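Local coordinates for protein nucleoporin nup120 (Schizosaccharomyces pombe, PDB 4GQ2) that serves as a structural constituent of the nuclear pore complex, whose nucleoporins can also dock transiently associated nuclear transport factors, at residues A[686-697]-A[725-736]. Sequence-based numbering, arbitrary orientation.
Sequences LKKFQVSIEGFI and LLEDWRLVSFLL
Glu694 takes the indole N-H of Trp729 on OE2, with NE1 to OE2 at 2.8 Å and an almost straight bond (175°). The carboxylate oxygen lies in the ring plane and accepts through its anti lone pair. A glutamate suits this buried place because its charge is answered by Arg597, which also pairs with OE2, while His585 bonds OE1. A leucine in its place would probably leave the indole N-H and Arg597 without their acceptor. One turn away, Gln690 is extended, with CG anti to its backbone N (chi1 177°), which brings OE1 to 3.0 Å from Ser733 OG; that hydroxyl, lying over one face of the indole, is also 2.9 Å from Trp729 O.

Beside these polar pairs the helices interlock knobs-into-holes, with Gln690, Ile693, Trp729 and Val732 as the knobs. Branched Ile693 fills the hollow formed by Leu725, Asp728, Trp729 and Val732, its CD1 3.7 Å from Asp728 CB, while the Asp728 carboxylate turns to Arg658. Val732 answers as a slim knob, CG1 3.3 Å from Leu686 O. Leucines, with branched apolar tips, pack toward the ends: Leu686 CB meets Leu736 CD2 at 3.6 Å, and Leu725 CD1 touches Phe696 CB at 3.7 Å. Segments 686-697 and 725-736, their axes 9.4 Å apart and crossing at -147°, make a roughly antiparallel, knobs-into-holes helix pair within the alpha-helical part of Nup120.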
loop_
_atom_site.group_PDB
_atom_site.type_symbol
_atom_site.label_atom_id
_atom_site.label_comp_id
_atom_site.label_asym_id
_atom_site.label_seq_id
_atom_site.Cartn_x
_atom_site.Cartn_y
_atom_site.Cartn_z
ATOM N N LEU A 686 -8.243 -1.911 -10.663
ATOM C CA LEU A 686 -7.888 -0.489 -10.751
ATOM C C LEU A 686 -6.655 -0.192 -11.597
ATOM O O LEU A 686 -6.585 0.862 -12.213
ATOM C CB LEU A 686 -7.741 0.133 -9.362
ATOM C CG LEU A 686 -9.011 0.231 -8.507
ATOM C CD1 LEU A 686 -8.651 0.611 -7.093
ATOM C CD2 LEU A 686 -10.023 1.216 -9.062
ATOM N N LYS A 687 -5.748 -1.125 -11.661
ATOM C CA LYS A 687 -4.588 -0.962 -12.472
ATOM C C LYS A 687 -4.911 -1.011 -13.931
ATOM O O LYS A 687 -4.371 -0.299 -14.697
ATOM C CB LYS A 687 -3.590 -2.038 -12.170
ATOM C CG LYS A 687 -2.586 -1.668 -11.136
ATOM C CD LYS A 687 -1.951 -2.920 -10.617
ATOM C CE LYS A 687 -0.618 -2.627 -10.003
ATOM N NZ LYS A 687 -0.429 -3.439 -8.788
ATOM N N LYS A 688 -5.804 -1.886 -14.300
ATOM C CA LYS A 688 -6.282 -1.986 -15.675
ATOM C C LYS A 688 -7.137 -0.772 -16.037
ATOM O O LYS A 688 -6.996 -0.214 -17.116
ATOM C CB LYS A 688 -7.003 -3.313 -15.912
ATOM C CG LYS A 688 -6.152 -4.516 -15.531
ATOM C CD LYS A 688 -6.650 -5.811 -16.153
ATOM C CE LYS A 688 -5.670 -6.957 -15.931
ATOM N NZ LYS A 688 -5.845 -7.557 -14.579
ATOM N N PHE A 689 -7.982 -0.326 -15.114
ATOM C CA PHE A 689 -8.708 0.927 -15.326
ATOM C C PHE A 689 -7.785 2.124 -15.597
ATOM O O PHE A 689 -7.984 2.846 -16.577
ATOM C CB PHE A 689 -9.689 1.216 -14.178
ATOM C CG PHE A 689 -11.070 0.677 -14.423
ATOM C CD1 PHE A 689 -11.831 1.143 -15.489
ATOM C CD2 PHE A 689 -11.611 -0.293 -13.594
ATOM C CE1 PHE A 689 -13.104 0.643 -15.726
ATOM C CE2 PHE A 689 -12.887 -0.790 -13.820
ATOM C CZ PHE A 689 -13.635 -0.321 -14.886
ATOM N N GLN A 690 -6.781 2.320 -14.741
ATOM C CA GLN A 690 -5.813 3.425 -14.884
ATOM C C GLN A 690 -5.104 3.435 -16.242
ATOM O O GLN A 690 -5.046 4.465 -16.914
ATOM C CB GLN A 690 -4.780 3.392 -13.752
ATOM C CG GLN A 690 -3.697 4.458 -13.874
ATOM C CD GLN A 690 -2.666 4.402 -12.760
ATOM O OE1 GLN A 690 -2.477 5.372 -12.024
ATOM N NE2 GLN A 690 -2.014 3.268 -12.618
ATOM N N VAL A 691 -4.553 2.293 -16.630
ATOM C CA VAL A 691 -3.917 2.144 -17.943
ATOM C C VAL A 691 -4.923 2.423 -19.077
ATOM O O VAL A 691 -4.592 3.105 -20.056
ATOM C CB VAL A 691 -3.259 0.743 -18.062
ATOM C CG1 VAL A 691 -2.908 0.383 -19.504
ATOM C CG2 VAL A 691 -2.033 0.657 -17.148
ATOM N N SER A 692 -6.156 1.940 -18.922
ATOM C CA SER A 692 -7.199 2.163 -19.916
ATOM C C SER A 692 -7.529 3.655 -20.062
ATOM O O SER A 692 -7.512 4.197 -21.170
ATOM C CB SER A 692 -8.453 1.354 -19.560
ATOM O OG SER A 692 -9.599 1.840 -20.238
ATOM N N ILE A 693 -7.832 4.300 -18.937
ATOM C CA ILE A 693 -8.155 5.726 -18.899
ATOM C C ILE A 693 -7.027 6.570 -19.481
ATOM O O ILE A 693 -7.269 7.502 -20.255
ATOM C CB ILE A 693 -8.432 6.183 -17.449
ATOM C CG1 ILE A 693 -9.740 5.571 -16.943
ATOM C CG2 ILE A 693 -8.469 7.706 -17.358
ATOM C CD1 ILE A 693 -9.804 5.406 -15.435
ATOM N N GLU A 694 -5.790 6.233 -19.112
ATOM C CA GLU A 694 -4.626 6.935 -19.631
ATOM C C GLU A 694 -4.547 6.851 -21.153
ATOM O O GLU A 694 -4.289 7.860 -21.825
ATOM C CB GLU A 694 -3.341 6.417 -18.974
ATOM C CG GLU A 694 -3.139 6.946 -17.558
ATOM C CD GLU A 694 -2.162 6.129 -16.733
ATOM O OE1 GLU A 694 -1.603 5.147 -17.262
ATOM O OE2 GLU A 694 -1.952 6.479 -15.549
ATOM N N GLY A 695 -4.770 5.657 -21.696
ATOM C CA GLY A 695 -4.750 5.469 -23.144
ATOM C C GLY A 695 -5.683 6.443 -23.853
ATOM O O GLY A 695 -5.314 7.033 -24.869
ATOM N N PHE A 696 -6.884 6.620 -23.300
ATOM C CA PHE A 696 -7.887 7.524 -23.865
ATOM C C PHE A 696 -7.450 8.984 -23.752
ATOM O O PHE A 696 -7.515 9.734 -24.732
ATOM C CB PHE A 696 -9.259 7.309 -23.209
ATOM C CG PHE A 696 -9.919 6.008 -23.580
ATOM C CD1 PHE A 696 -10.155 5.681 -24.911
ATOM C CD2 PHE A 696 -10.324 5.115 -22.595
ATOM C CE1 PHE A 696 -10.766 4.482 -25.249
ATOM C CE2 PHE A 696 -10.937 3.913 -22.927
ATOM C CZ PHE A 696 -11.159 3.598 -24.255
ATOM N N ILE A 697 -6.999 9.372 -22.560
ATOM C CA ILE A 697 -6.394 10.690 -22.352
ATOM C C ILE A 697 -5.280 10.936 -23.367
ATOM O O ILE A 697 -5.244 11.999 -23.988
ATOM C CB ILE A 697 -5.867 10.884 -20.904
ATOM C CG1 ILE A 697 -7.034 10.928 -19.911
ATOM C CG2 ILE A 697 -5.034 12.156 -20.792
ATOM C CD1 ILE A 697 -6.629 10.846 -18.450
ATOM N N LEU A 725 -12.713 11.755 -17.980
ATOM C CA LEU A 725 -11.615 10.804 -17.883
ATOM C C LEU A 725 -10.613 11.208 -16.806
ATOM O O LEU A 725 -10.110 10.354 -16.068
ATOM C CB LEU A 725 -10.915 10.645 -19.230
ATOM C CG LEU A 725 -11.718 9.889 -20.292
ATOM C CD1 LEU A 725 -11.043 10.081 -21.635
ATOM C CD2 LEU A 725 -11.837 8.411 -19.956
ATOM N N LEU A 726 -10.350 12.509 -16.708
ATOM C CA LEU A 726 -9.459 13.046 -15.693
ATOM C C LEU A 726 -10.014 12.772 -14.307
ATOM O O LEU A 726 -9.262 12.519 -13.359
ATOM C CB LEU A 726 -9.262 14.553 -15.877
ATOM C CG LEU A 726 -8.195 15.069 -16.839
ATOM C CD1 LEU A 726 -8.173 16.590 -16.791
ATOM C CD2 LEU A 726 -6.819 14.505 -16.505
ATOM N N GLU A 727 -11.335 12.816 -14.194
ATOM C CA GLU A 727 -11.978 12.576 -12.919
ATOM C C GLU A 727 -11.894 11.100 -12.547
ATOM O O GLU A 727 -11.635 10.762 -11.394
ATOM C CB GLU A 727 -13.422 13.054 -12.939
ATOM C CG GLU A 727 -14.035 13.124 -11.551
ATOM C CD GLU A 727 -13.140 13.824 -10.537
ATOM O OE1 GLU A 727 -12.879 15.040 -10.711
ATOM O OE2 GLU A 727 -12.705 13.158 -9.563
ATOM N N ASP A 728 -12.114 10.231 -13.532
ATOM C CA ASP A 728 -11.911 8.804 -13.369
ATOM C C ASP A 728 -10.458 8.521 -12.947
ATOM O O ASP A 728 -10.208 7.837 -11.945
ATOM C CB ASP A 728 -12.226 8.089 -14.688
ATOM C CG ASP A 728 -13.720 7.973 -14.956
ATOM O OD1 ASP A 728 -14.530 8.299 -14.065
ATOM O OD2 ASP A 728 -14.083 7.535 -16.066
ATOM N N TRP A 729 -9.510 9.064 -13.713
ATOM C CA TRP A 729 -8.092 8.896 -13.428
ATOM C C TRP A 729 -7.799 9.237 -12.006
ATOM O O TRP A 729 -7.112 8.482 -11.319
ATOM C CB TRP A 729 -7.222 9.738 -14.355
ATOM C CG TRP A 729 -5.770 9.379 -14.208
ATOM C CD1 TRP A 729 -5.066 8.391 -14.894
ATOM C CD2 TRP A 729 -4.797 9.967 -13.270
ATOM N NE1 TRP A 729 -3.755 8.332 -14.465
ATOM C CE2 TRP A 729 -3.527 9.246 -13.489
ATOM C CE3 TRP A 729 -4.850 10.969 -12.297
ATOM C CZ2 TRP A 729 -2.374 9.539 -12.758
ATOM C CZ3 TRP A 729 -3.679 11.260 -11.573
ATOM C CH2 TRP A 729 -2.474 10.558 -11.800
ATOM N N ARG A 730 -8.334 10.368 -11.551
ATOM C CA ARG A 730 -8.093 10.853 -10.199
ATOM C C ARG A 730 -8.499 9.827 -9.161
ATOM O O ARG A 730 -7.698 9.468 -8.311
ATOM C CB ARG A 730 -8.834 12.167 -9.942
ATOM C CG ARG A 730 -8.552 12.746 -8.570
ATOM C CD ARG A 730 -9.192 14.112 -8.398
ATOM N NE ARG A 730 -10.554 13.953 -7.930
ATOM C CZ ARG A 730 -10.977 14.192 -6.697
ATOM N NH1 ARG A 730 -10.162 14.654 -5.763
ATOM N NH2 ARG A 730 -12.246 13.980 -6.418
ATOM N N LEU A 731 -9.742 9.358 -9.241
ATOM C CA LEU A 731 -10.294 8.477 -8.221
ATOM C C LEU A 731 -9.602 7.138 -8.235
ATOM O O LEU A 731 -9.301 6.574 -7.186
ATOM C CB LEU A 731 -11.801 8.303 -8.405
ATOM C CG LEU A 731 -12.638 9.568 -8.179
ATOM C CD1 LEU A 731 -14.112 9.215 -8.109
ATOM C CD2 LEU A 731 -12.213 10.283 -6.903
ATOM N N VAL A 732 -9.333 6.646 -9.436
ATOM C CA VAL A 732 -8.622 5.392 -9.612
ATOM C C VAL A 732 -7.190 5.468 -9.053
ATOM O O VAL A 732 -6.789 4.613 -8.261
ATOM C CB VAL A 732 -8.671 4.948 -11.094
ATOM C CG1 VAL A 732 -7.645 3.869 -11.381
ATOM C CG2 VAL A 732 -10.079 4.459 -11.442
ATOM N N SER A 733 -6.444 6.503 -9.435
ATOM C CA SER A 733 -5.061 6.682 -8.974
ATOM C C SER A 733 -4.999 6.938 -7.478
ATOM O O SER A 733 -4.098 6.458 -6.804
ATOM C CB SER A 733 -4.352 7.804 -9.746
ATOM O OG SER A 733 -4.364 7.540 -11.144
ATOM N N PHE A 734 -5.967 7.689 -6.962
ATOM C CA PHE A 734 -6.129 7.853 -5.523
ATOM C C PHE A 734 -6.223 6.499 -4.802
ATOM O O PHE A 734 -5.426 6.200 -3.901
ATOM C CB PHE A 734 -7.338 8.747 -5.241
ATOM C CG PHE A 734 -7.828 8.697 -3.827
ATOM C CD1 PHE A 734 -7.127 9.331 -2.812
ATOM C CD2 PHE A 734 -9.032 8.055 -3.518
ATOM C CE1 PHE A 734 -7.595 9.301 -1.503
ATOM C CE2 PHE A 734 -9.501 8.016 -2.215
ATOM C CZ PHE A 734 -8.779 8.637 -1.204
ATOM N N LEU A 735 -7.165 5.663 -5.224
ATOM C CA LEU A 735 -7.316 4.337 -4.625
ATOM C C LEU A 735 -6.102 3.417 -4.795
ATOM O O LEU A 735 -5.800 2.620 -3.904
ATOM C CB LEU A 735 -8.594 3.652 -5.108
ATOM C CG LEU A 735 -9.882 4.336 -4.623
ATOM C CD1 LEU A 735 -11.079 3.806 -5.386
ATOM C CD2 LEU A 735 -10.086 4.161 -3.122
ATOM N N LEU A 736 -5.405 3.527 -5.927
ATOM C CA LEU A 736 -4.178 2.755 -6.138
ATOM C C LEU A 736 -3.099 3.148 -5.111
ATOM O O LEU A 736 -2.326 2.304 -4.651
ATOM C CB LEU A 736 -3.666 2.883 -7.587
ATOM C CG LEU A 736 -4.467 2.055 -8.604
ATOM C CD1 LEU A 736 -4.053 2.335 -10.038
ATOM C CD2 LEU A 736 -4.347 0.565 -8.313
#